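Local coordinates for variant surface glycoprotein MITat 1.13 (Trypanosoma brucei, PDB 6Z8H), which probably forms a dense coat on the parasite surface, one of many antigenically distinct variants whose successive expression lets the trypanosome evade host immunity, at residues 59-70 against 88-99; 228-236 against 247-256. All coordinates share one frame; numbering follows the deposited sequence.

Contact 1 of 2, residues 59-70 against 88-99; sequences ERENSEAYSKLV and LGAAADILDICR
Tyr66 packs as a knob into a hole made by Leu88, Ala91, Ala92 and Leu95, and illustrates how a long helical hairpin is zipped together. Helices 34-75 and 78-129 are the two antiparallel arms of the coiled coil characteristic of class A variant surface glycoproteins; here their axes approach to 9.7 Å with N-to-C directions 154° apart. The tyrosine CG stands anti to the backbone N (chi1 -177°), beside the carbonyl carbon, and from there CD1 and CE1 meet the facing helix. One ring edge takes Leu88 O, 3.7 Å from CE1, and Ala91 CB beside CD1; Val70 CG2, from the tyrosine's own helix, lies over one face toward the rim. Leu69 CD1 closes on Ala91 CB at 3.5 Å.

The knob is returned from the other side by Leu95, seated among Glu59, Asn62, Ser63 and Tyr66. Its two methyls divide the work, CD1 meeting Asn62 CB at 3.8 Å and CD2 turning to Tyr66 CB. Asn62 has its amide satisfied elsewhere, by Ile284 N and Ser282 O, and Cys98, disulfide-bonded to Cys280, presses its SG against Glu59 CB at 3.5 Å.

At the polar edge Arg99 spans one helical turn of the facing helix. Its NE gives a nearly straight salt-bridge bond (167°) to the anti lone pair of Glu59 OE2 at 2.8 Å, and the Ser63 OG that accepts from NH2, also at 2.8 Å, lies somewhat out of the guanidinium plane. Leu95 CG lies over the centre of one guanidinium face. Ser63 OG in turn donates to Glu59 O, so the serine is tied to both helices. Because Arg99 NH2 lies near its counterpart in the second subunit, the Glu59 carboxylate probably helps offset like charges meeting at the dimer interface.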
loop_
_atom_site.group_PDB
_atom_site.type_symbol
_atom_site.label_atom_id
_atom_site.label_comp_id
_atom_site.label_asym_id
_atom_site.label_seq_id
_atom_site.Cartn_x
_atom_site.Cartn_y
_atom_site.Cartn_z
ATOM N N GLU A 59 -16.617 2.325 6.846
ATOM C CA GLU A 59 -17.141 0.969 6.720
ATOM C C GLU A 59 -17.147 0.280 8.067
ATOM O O GLU A 59 -18.064 -0.509 8.368
ATOM C CB GLU A 59 -16.320 0.164 5.710
ATOM C CG GLU A 59 -16.887 -1.185 5.282
ATOM C CD GLU A 59 -16.661 -2.328 6.256
ATOM O OE1 GLU A 59 -15.721 -2.303 7.083
ATOM O OE2 GLU A 59 -17.450 -3.300 6.185
ATOM N N ARG A 60 -16.116 0.511 8.882
ATOM C CA ARG A 60 -16.117 -0.066 10.224
ATOM C C ARG A 60 -17.287 0.464 11.031
ATOM O O ARG A 60 -17.981 -0.303 11.702
ATOM C CB ARG A 60 -14.796 0.216 10.948
ATOM C CG ARG A 60 -14.801 -0.148 12.426
ATOM C CD ARG A 60 -13.510 0.218 13.153
ATOM N NE ARG A 60 -13.439 1.638 13.486
ATOM C CZ ARG A 60 -12.530 2.481 13.006
ATOM N NH1 ARG A 60 -11.577 2.060 12.179
ATOM N NH2 ARG A 60 -12.552 3.755 13.372
ATOM N N GLU A 61 -17.528 1.773 10.955
ATOM C CA GLU A 61 -18.637 2.379 11.675
ATOM C C GLU A 61 -19.971 1.915 11.121
ATOM O O GLU A 61 -20.900 1.675 11.889
ATOM C CB GLU A 61 -18.568 3.907 11.618
ATOM C CG GLU A 61 -17.437 4.515 12.411
ATOM C CD GLU A 61 -17.475 6.026 12.418
ATOM O OE1 GLU A 61 -18.457 6.623 11.934
ATOM O OE2 GLU A 61 -16.499 6.613 12.898
ATOM N N ASN A 62 -20.090 1.778 9.797
ATOM C CA ASN A 62 -21.341 1.318 9.203
ATOM C C ASN A 62 -21.616 -0.148 9.554
ATOM O O ASN A 62 -22.767 -0.516 9.826
ATOM C CB ASN A 62 -21.324 1.512 7.686
ATOM C CG ASN A 62 -21.554 2.958 7.264
ATOM O OD1 ASN A 62 -22.176 3.733 7.985
ATOM N ND2 ASN A 62 -21.017 3.334 6.084
ATOM N N SER A 63 -20.595 -1.007 9.550
ATOM C CA SER A 63 -20.819 -2.385 9.964
ATOM C C SER A 63 -21.304 -2.448 11.400
ATOM O O SER A 63 -22.262 -3.183 11.698
ATOM C CB SER A 63 -19.522 -3.177 9.859
ATOM O OG SER A 63 -19.148 -3.371 8.518
ATOM N N GLU A 64 -20.697 -1.658 12.296
ATOM C CA GLU A 64 -21.136 -1.625 13.690
ATOM C C GLU A 64 -22.561 -1.089 13.805
ATOM O O GLU A 64 -23.388 -1.631 14.553
ATOM C CB GLU A 64 -20.207 -0.746 14.521
ATOM C CG GLU A 64 -20.567 -0.652 15.984
ATOM C CD GLU A 64 -19.543 0.104 16.805
ATOM O OE1 GLU A 64 -18.425 -0.419 16.995
ATOM O OE2 GLU A 64 -19.851 1.233 17.250
ATOM N N ALA A 65 -22.880 -0.035 13.055
ATOM C CA ALA A 65 -24.211 0.541 13.143
ATOM C C ALA A 65 -25.257 -0.462 12.700
ATOM O O ALA A 65 -26.324 -0.565 13.319
ATOM C CB ALA A 65 -24.296 1.802 12.290
ATOM N N TYR A 66 -25.002 -1.179 11.608
ATOM C CA TYR A 66 -25.990 -2.130 11.113
ATOM C C TYR A 66 -26.191 -3.254 12.105
ATOM O O TYR A 66 -27.316 -3.694 12.325
ATOM C CB TYR A 66 -25.549 -2.689 9.759
ATOM C CG TYR A 66 -26.546 -3.629 9.156
ATOM C CD1 TYR A 66 -27.767 -3.181 8.697
ATOM C CD2 TYR A 66 -26.277 -4.975 9.076
ATOM C CE1 TYR A 66 -28.698 -4.053 8.166
ATOM C CE2 TYR A 66 -27.177 -5.857 8.523
ATOM C CZ TYR A 66 -28.403 -5.393 8.087
ATOM O OH TYR A 66 -29.288 -6.297 7.554
ATOM N N SER A 67 -25.114 -3.760 12.688
ATOM C CA SER A 67 -25.278 -4.793 13.700
ATOM C C SER A 67 -26.079 -4.295 14.888
ATOM O O SER A 67 -26.909 -5.034 15.427
ATOM C CB SER A 67 -23.917 -5.317 14.127
ATOM O OG SER A 67 -23.401 -6.100 13.081
ATOM N N LYS A 68 -25.846 -3.036 15.263
ATOM C CA LYS A 68 -26.541 -2.355 16.385
ATOM C C LYS A 68 -28.039 -2.278 16.067
ATOM O O LYS A 68 -28.845 -2.471 16.996
ATOM C CB LYS A 68 -25.950 -0.959 16.611
ATOM C CG LYS A 68 -24.796 -0.898 17.603
ATOM C CD LYS A 68 -24.687 0.425 18.331
ATOM C CE LYS A 68 -23.316 1.054 18.213
ATOM N NZ LYS A 68 -23.268 2.389 18.854
ATOM N N LEU A 69 -28.392 -2.010 14.803
ATOM C CA LEU A 69 -29.785 -1.882 14.370
ATOM C C LEU A 69 -30.476 -3.241 14.397
ATOM O O LEU A 69 -31.612 -3.358 14.854
ATOM C CB LEU A 69 -29.879 -1.290 12.965
ATOM C CG LEU A 69 -29.584 0.203 12.798
ATOM C CD1 LEU A 69 -29.559 0.567 11.336
ATOM C CD2 LEU A 69 -30.666 0.979 13.529
ATOM N N VAL A 70 -29.825 -4.283 13.867
ATOM C CA VAL A 70 -30.465 -5.599 13.844
ATOM C C VAL A 70 -30.715 -6.081 15.261
ATOM O O VAL A 70 -31.806 -6.577 15.593
ATOM C CB VAL A 70 -29.628 -6.600 13.031
ATOM C CG1 VAL A 70 -30.195 -8.000 13.162
ATOM C CG2 VAL A 70 -29.558 -6.179 11.590
ATOM N N LEU A 88 -33.614 -0.284 8.703
ATOM C CA LEU A 88 -32.834 -1.492 8.441
ATOM C C LEU A 88 -32.498 -1.686 6.967
ATOM O O LEU A 88 -31.346 -1.947 6.624
ATOM C CB LEU A 88 -33.592 -2.715 8.953
ATOM C CG LEU A 88 -33.524 -2.953 10.456
ATOM C CD1 LEU A 88 -34.588 -3.967 10.907
ATOM C CD2 LEU A 88 -32.211 -3.488 10.871
ATOM N N GLY A 89 -33.475 -1.594 6.080
ATOM C CA GLY A 89 -33.224 -1.800 4.665
ATOM C C GLY A 89 -32.316 -0.717 4.109
ATOM O O GLY A 89 -31.368 -0.990 3.366
ATOM N N ALA A 90 -32.568 0.520 4.514
ATOM C CA ALA A 90 -31.755 1.644 4.075
ATOM C C ALA A 90 -30.320 1.484 4.566
ATOM O O ALA A 90 -29.358 1.810 3.848
ATOM C CB ALA A 90 -32.399 2.955 4.566
ATOM N N ALA A 91 -30.154 1.071 5.818
ATOM C CA ALA A 91 -28.809 0.832 6.352
ATOM C C ALA A 91 -28.098 -0.294 5.606
ATOM O O ALA A 91 -26.891 -0.215 5.350
ATOM C CB ALA A 91 -28.873 0.588 7.859
ATOM N N ALA A 92 -28.792 -1.372 5.277
ATOM C CA ALA A 92 -28.166 -2.427 4.479
ATOM C C ALA A 92 -27.718 -1.905 3.111
ATOM O O ALA A 92 -26.675 -2.320 2.596
ATOM C CB ALA A 92 -29.141 -3.606 4.350
ATOM N N ASP A 93 -28.526 -1.042 2.499
ATOM C CA ASP A 93 -28.158 -0.411 1.237
ATOM C C ASP A 93 -26.880 0.405 1.406
ATOM O O ASP A 93 -25.940 0.280 0.609
ATOM C CB ASP A 93 -29.295 0.488 0.763
ATOM C CG ASP A 93 -30.377 -0.267 0.068
ATOM O OD1 ASP A 93 -30.123 -1.405 -0.366
ATOM O OD2 ASP A 93 -31.484 0.303 -0.057
ATOM N N ILE A 94 -26.832 1.249 2.440
ATOM C CA ILE A 94 -25.651 2.077 2.677
ATOM C C ILE A 94 -24.406 1.216 2.867
ATOM O O ILE A 94 -23.350 1.469 2.276
ATOM C CB ILE A 94 -25.894 3.010 3.874
ATOM C CG1 ILE A 94 -26.952 4.068 3.509
ATOM C CG2 ILE A 94 -24.555 3.698 4.245
ATOM C CD1 ILE A 94 -27.544 4.773 4.717
ATOM N N LEU A 95 -24.516 0.168 3.678
ATOM C CA LEU A 95 -23.350 -0.649 3.989
ATOM C C LEU A 95 -22.890 -1.408 2.758
ATOM O O LEU A 95 -21.688 -1.535 2.507
ATOM C CB LEU A 95 -23.711 -1.612 5.123
ATOM C CG LEU A 95 -22.660 -2.590 5.607
ATOM C CD1 LEU A 95 -21.367 -1.857 5.903
ATOM C CD2 LEU A 95 -23.179 -3.378 6.814
ATOM N N ASP A 96 -23.816 -1.975 1.996
ATOM C CA ASP A 96 -23.432 -2.734 0.813
ATOM C C ASP A 96 -22.729 -1.837 -0.206
ATOM O O ASP A 96 -21.707 -2.222 -0.784
ATOM C CB ASP A 96 -24.651 -3.440 0.211
ATOM C CG ASP A 96 -24.259 -4.537 -0.749
ATOM O OD1 ASP A 96 -23.678 -5.548 -0.296
ATOM O OD2 ASP A 96 -24.564 -4.426 -1.944
ATOM N N ILE A 97 -23.281 -0.647 -0.449
ATOM C CA ILE A 97 -22.669 0.270 -1.411
ATOM C C ILE A 97 -21.293 0.703 -0.915
ATOM O O ILE A 97 -20.313 0.753 -1.680
ATOM C CB ILE A 97 -23.598 1.472 -1.680
ATOM C CG1 ILE A 97 -24.779 1.055 -2.547
ATOM C CG2 ILE A 97 -22.766 2.613 -2.337
ATOM C CD1 ILE A 97 -25.980 1.946 -2.388
ATOM N N CYS A 98 -21.204 1.006 0.382
ATOM C CA CYS A 98 -19.939 1.389 1.004
ATOM C C CYS A 98 -18.874 0.329 0.757
ATOM O O CYS A 98 -17.757 0.633 0.314
ATOM C CB CYS A 98 -20.215 1.579 2.500
ATOM S SG CYS A 98 -18.747 1.479 3.532
ATOM N N ARG A 99 -19.210 -0.926 1.013
ATOM C CA ARG A 99 -18.246 -2.000 0.842
ATOM C C ARG A 99 -17.886 -2.200 -0.618
ATOM O O ARG A 99 -16.714 -2.424 -0.935
ATOM C CB ARG A 99 -18.830 -3.284 1.423
ATOM C CG ARG A 99 -18.872 -3.295 2.896
ATOM C CD ARG A 99 -19.679 -4.484 3.375
ATOM N NE ARG A 99 -19.552 -4.594 4.812
ATOM C CZ ARG A 99 -20.280 -5.435 5.559
ATOM N NH1 ARG A 99 -21.218 -6.206 4.996
ATOM N NH2 ARG A 99 -20.111 -5.475 6.877
#

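Contact 2 of 2, residues 228-236 against 247-256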
loop_
_atom_site.group_PDB
_atom_site.type_symbol
_atom_site.label_atom_id
_atom_site.label_comp_id
_atom_site.label_asym_id
_atom_site.label_seq_id
_atom_site.Cartn_x
_atom_site.Cartn_y
_atom_site.Cartn_z
ATOM N N PHE A 228 25.013 16.688 -14.286
ATOM C CA PHE A 228 23.786 16.165 -14.870
ATOM C C PHE A 228 22.816 17.321 -15.054
ATOM O O PHE A 228 22.829 18.280 -14.275
ATOM C CB PHE A 228 23.116 15.101 -13.983
ATOM C CG PHE A 228 23.916 13.844 -13.821
ATOM C CD1 PHE A 228 23.922 12.875 -14.807
ATOM C CD2 PHE A 228 24.635 13.623 -12.667
ATOM C CE1 PHE A 228 24.664 11.715 -14.670
ATOM C CE2 PHE A 228 25.368 12.446 -12.506
ATOM C CZ PHE A 228 25.375 11.493 -13.512
ATOM N N SER A 229 21.935 17.203 -16.050
ATOM C CA SER A 229 20.869 18.180 -16.243
ATOM C C SER A 229 19.766 17.569 -17.102
ATOM O O SER A 229 19.815 16.395 -17.488
ATOM C CB SER A 229 21.407 19.489 -16.853
ATOM O OG SER A 229 21.464 19.456 -18.282
ATOM N N GLY A 230 18.763 18.388 -17.389
ATOM C CA GLY A 230 17.613 18.032 -18.189
ATOM C C GLY A 230 17.742 18.331 -19.666
ATOM O O GLY A 230 16.758 18.186 -20.399
ATOM N N SER A 231 18.923 18.709 -20.142
ATOM C CA SER A 231 19.088 19.017 -21.553
ATOM C C SER A 231 20.475 18.596 -22.015
ATOM O O SER A 231 21.445 18.660 -21.256
ATOM C CB SER A 231 18.955 20.522 -21.810
ATOM O OG SER A 231 17.813 21.058 -21.199
ATOM N N SER A 232 20.570 18.206 -23.284
ATOM C CA SER A 232 21.877 17.949 -23.874
ATOM C C SER A 232 22.685 19.242 -23.972
ATOM O O SER A 232 22.145 20.320 -24.225
ATOM C CB SER A 232 21.711 17.321 -25.259
ATOM O OG SER A 232 22.946 16.931 -25.803
ATOM N N LYS A 233 24.006 19.122 -23.801
ATOM C CA LYS A 233 24.925 20.257 -23.862
ATOM C C LYS A 233 26.166 19.913 -24.677
ATOM O O LYS A 233 26.720 18.813 -24.571
ATOM C CB LYS A 233 25.375 20.718 -22.448
ATOM C CG LYS A 233 24.258 21.324 -21.586
ATOM C CD LYS A 233 24.507 21.209 -20.070
ATOM C CE LYS A 233 25.241 22.401 -19.489
ATOM N NZ LYS A 233 25.263 22.393 -17.997
ATOM N N ASP A 234 26.612 20.879 -25.476
ATOM C CA ASP A 234 27.913 20.792 -26.133
ATOM C C ASP A 234 28.427 22.225 -26.241
ATOM O O ASP A 234 28.012 22.955 -27.143
ATOM C CB ASP A 234 27.791 20.144 -27.504
ATOM C CG ASP A 234 29.139 19.869 -28.132
ATOM O OD1 ASP A 234 30.115 20.505 -27.722
ATOM O OD2 ASP A 234 29.217 19.016 -29.035
ATOM N N GLU A 235 29.328 22.658 -25.364
ATOM C CA GLU A 235 29.815 24.056 -25.350
ATOM C C GLU A 235 31.258 24.069 -25.846
ATOM O O GLU A 235 31.981 25.025 -25.498
ATOM C CB GLU A 235 29.701 24.647 -23.943
ATOM C CG GLU A 235 28.286 25.051 -23.568
ATOM C CD GLU A 235 28.096 25.405 -22.103
ATOM O OE1 GLU A 235 28.327 24.525 -21.250
ATOM O OE2 GLU A 235 27.720 26.559 -21.819
ATOM N N SER A 236 31.673 23.061 -26.621
ATOM C CA SER A 236 33.044 23.038 -27.104
ATOM C C SER A 236 33.377 24.254 -27.972
ATOM O O SER A 236 34.536 24.699 -28.001
ATOM C CB SER A 236 33.276 21.720 -27.840
ATOM O OG SER A 236 32.264 21.479 -28.790
ATOM N N ARG A 247 33.495 24.129 -19.001
ATOM C CA ARG A 247 32.366 23.963 -19.907
ATOM C C ARG A 247 32.028 22.489 -20.108
ATOM O O ARG A 247 32.889 21.613 -20.015
ATOM C CB ARG A 247 32.651 24.594 -21.279
ATOM C CG ARG A 247 32.931 26.089 -21.222
ATOM C CD ARG A 247 31.698 26.828 -20.821
ATOM N NE ARG A 247 31.786 28.295 -20.901
ATOM C CZ ARG A 247 32.041 29.095 -19.874
ATOM N NH1 ARG A 247 32.402 28.600 -18.701
ATOM N NH2 ARG A 247 32.013 30.409 -20.045
ATOM N N ALA A 248 30.761 22.241 -20.421
ATOM C CA ALA A 248 30.285 20.896 -20.728
ATOM C C ALA A 248 30.607 20.609 -22.190
ATOM O O ALA A 248 29.976 21.174 -23.093
ATOM C CB ALA A 248 28.779 20.792 -20.484
ATOM N N ILE A 249 31.621 19.773 -22.435
ATOM C CA ILE A 249 32.114 19.554 -23.792
ATOM C C ILE A 249 31.555 18.304 -24.459
ATOM O O ILE A 249 31.814 18.089 -25.653
ATOM C CB ILE A 249 33.654 19.535 -23.842
ATOM C CG1 ILE A 249 34.220 18.322 -23.099
ATOM C CG2 ILE A 249 34.224 20.827 -23.254
ATOM C CD1 ILE A 249 35.747 18.189 -23.277
ATOM N N HIS A 250 30.821 17.467 -23.735
ATOM C CA HIS A 250 30.122 16.344 -24.343
ATOM C C HIS A 250 29.003 15.927 -23.403
ATOM O O HIS A 250 29.113 16.087 -22.182
ATOM C CB HIS A 250 31.041 15.140 -24.609
ATOM C CG HIS A 250 30.423 14.094 -25.486
ATOM N ND1 HIS A 250 30.488 14.142 -26.863
ATOM C CD2 HIS A 250 29.711 12.982 -25.184
ATOM C CE1 HIS A 250 29.831 13.115 -27.370
ATOM N NE2 HIS A 250 29.366 12.384 -26.372
ATOM N N SER A 251 27.931 15.383 -23.978
ATOM C CA SER A 251 26.800 14.914 -23.193
ATOM C C SER A 251 26.457 13.480 -23.568
ATOM O O SER A 251 26.602 13.077 -24.726
ATOM C CB SER A 251 25.560 15.796 -23.411
ATOM O OG SER A 251 25.712 17.058 -22.788
ATOM N N ASN A 252 26.022 12.711 -22.575
ATOM C CA ASN A 252 25.571 11.345 -22.776
ATOM C C ASN A 252 24.214 11.163 -22.120
ATOM O O ASN A 252 23.821 11.919 -21.231
ATOM C CB ASN A 252 26.556 10.334 -22.190
ATOM C CG ASN A 252 27.848 10.280 -22.965
ATOM O OD1 ASN A 252 27.879 9.856 -24.123
ATOM N ND2 ASN A 252 28.927 10.725 -22.346
ATOM N N ASP A 253 23.511 10.128 -22.556
ATOM C CA ASP A 253 22.152 9.917 -22.081
ATOM C C ASP A 253 22.167 9.346 -20.667
ATOM O O ASP A 253 22.918 8.412 -20.365
ATOM C CB ASP A 253 21.399 8.974 -23.013
ATOM C CG ASP A 253 21.069 9.613 -24.336
ATOM O OD1 ASP A 253 20.788 10.828 -24.349
ATOM O OD2 ASP A 253 21.091 8.900 -25.363
ATOM N N ALA A 254 21.330 9.912 -19.802
ATOM C CA ALA A 254 21.233 9.533 -18.397
ATOM C C ALA A 254 19.780 9.673 -17.941
ATOM O O ALA A 254 19.439 10.404 -17.007
ATOM C CB ALA A 254 22.174 10.379 -17.543
ATOM N N ASP A 255 18.911 8.948 -18.616
ATOM C CA ASP A 255 17.460 8.962 -18.290
ATOM C C ASP A 255 17.192 7.999 -17.122
ATOM O O ASP A 255 16.937 6.838 -17.397
ATOM C CB ASP A 255 16.652 8.593 -19.512
ATOM C CG ASP A 255 15.171 8.693 -19.251
ATOM O OD1 ASP A 255 14.828 9.058 -18.152
ATOM O OD2 ASP A 255 14.431 8.583 -20.175
ATOM N N PHE A 256 17.250 8.492 -15.899
ATOM C CA PHE A 256 17.094 7.636 -14.726
ATOM C C PHE A 256 15.646 7.223 -14.510
ATOM O O PHE A 256 15.359 6.050 -14.251
ATOM C CB PHE A 256 17.609 8.356 -13.491
ATOM C CG PHE A 256 19.121 8.399 -13.407
ATOM C CD1 PHE A 256 19.799 7.328 -12.871
ATOM C CD2 PHE A 256 19.865 9.503 -13.865
ATOM C CE1 PHE A 256 21.197 7.331 -12.798
ATOM C CE2 PHE A 256 21.254 9.517 -13.758
ATOM C CZ PHE A 256 21.913 8.424 -13.231
#
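Residues 232-236 run back antiparallel to strand 247-253, and Glu235 N donates to Ala248 O at 2.8 Å, nearly along the C=O axis. This is the return leg of a crossover connection in an antiparallel sheet: strands 221-229 and 247-253 flank strand 194-202, and the chain doubles back to reach the outermost strand from its start. The pairing is held partly by side chains standing in for backbone. Ser251 OG donates to Lys233 O at 2.7 Å, lying in the carbonyl plane on a lone pair with a C=O...O angle of 118°, and the same hydroxyl is hydrogen-bonded to His196 ND1 of the neighbouring strand. Glu235, with CG beside the backbone N (chi1 -77°) and the chain extended beyond it, brings OE1 to Ala248 N in a weak 3.4 Å bond, so that one residue meets both the carbonyl and the N-H of Ala248. The methyl of Ala248 packs on Lys233 CB, 3.9 Å away. Arg247 crosses Glu235 at about a right angle, its NE 4.5 Å from Glu235 OE2, which leaves charge attraction without a directed N-H bond.

At the other end the aromatic rings take over. Phe256 points an edge at the face of Phe228 in a T-shaped pair, centroids 5.9 Å apart and planes at 76°, while Ala254 CB sits 4.0 Å from Phe228 CE1 at that ring's edge. Leu129 of helix 78-129 touches both phenylalanines. The far side of the strand belongs to the dimer: His250 ND1 is hydrogen-bonded to Lys149 NZ of the second subunit, and Asn252 ND2 to Thr155 O there.

Just before helix 236-239, Asp234 OD1 closes an Asx turn, accepting from Ser236 N almost end-on and from Ser236 OG at 2.6 Å on its syn side, tilted out of the carboxylate plane.

Overall arrangement
Contacts 1 and 2 join parts of an elongated chain, one helix to helix, the other a loop to the edge strand of a sheet. Their centres lie about 60 Å apart on opposite sides of the chain's centre, with nearest atoms about 36 Å apart, and both segments of contact 1 precede those of contact 2 in the sequence. Helix 78-129 relates them: it supplies residues 88-99 to contact 1, and Leu126 and Leu129 near its C-terminal end touch the aromatic pair of contact 2. Both meet the second subunit, so the dimer is engaged at widely separated levels. An N-acetylglucosamine of an attached glycan lies about 8 Å from the Phe256 side chain, without touching it.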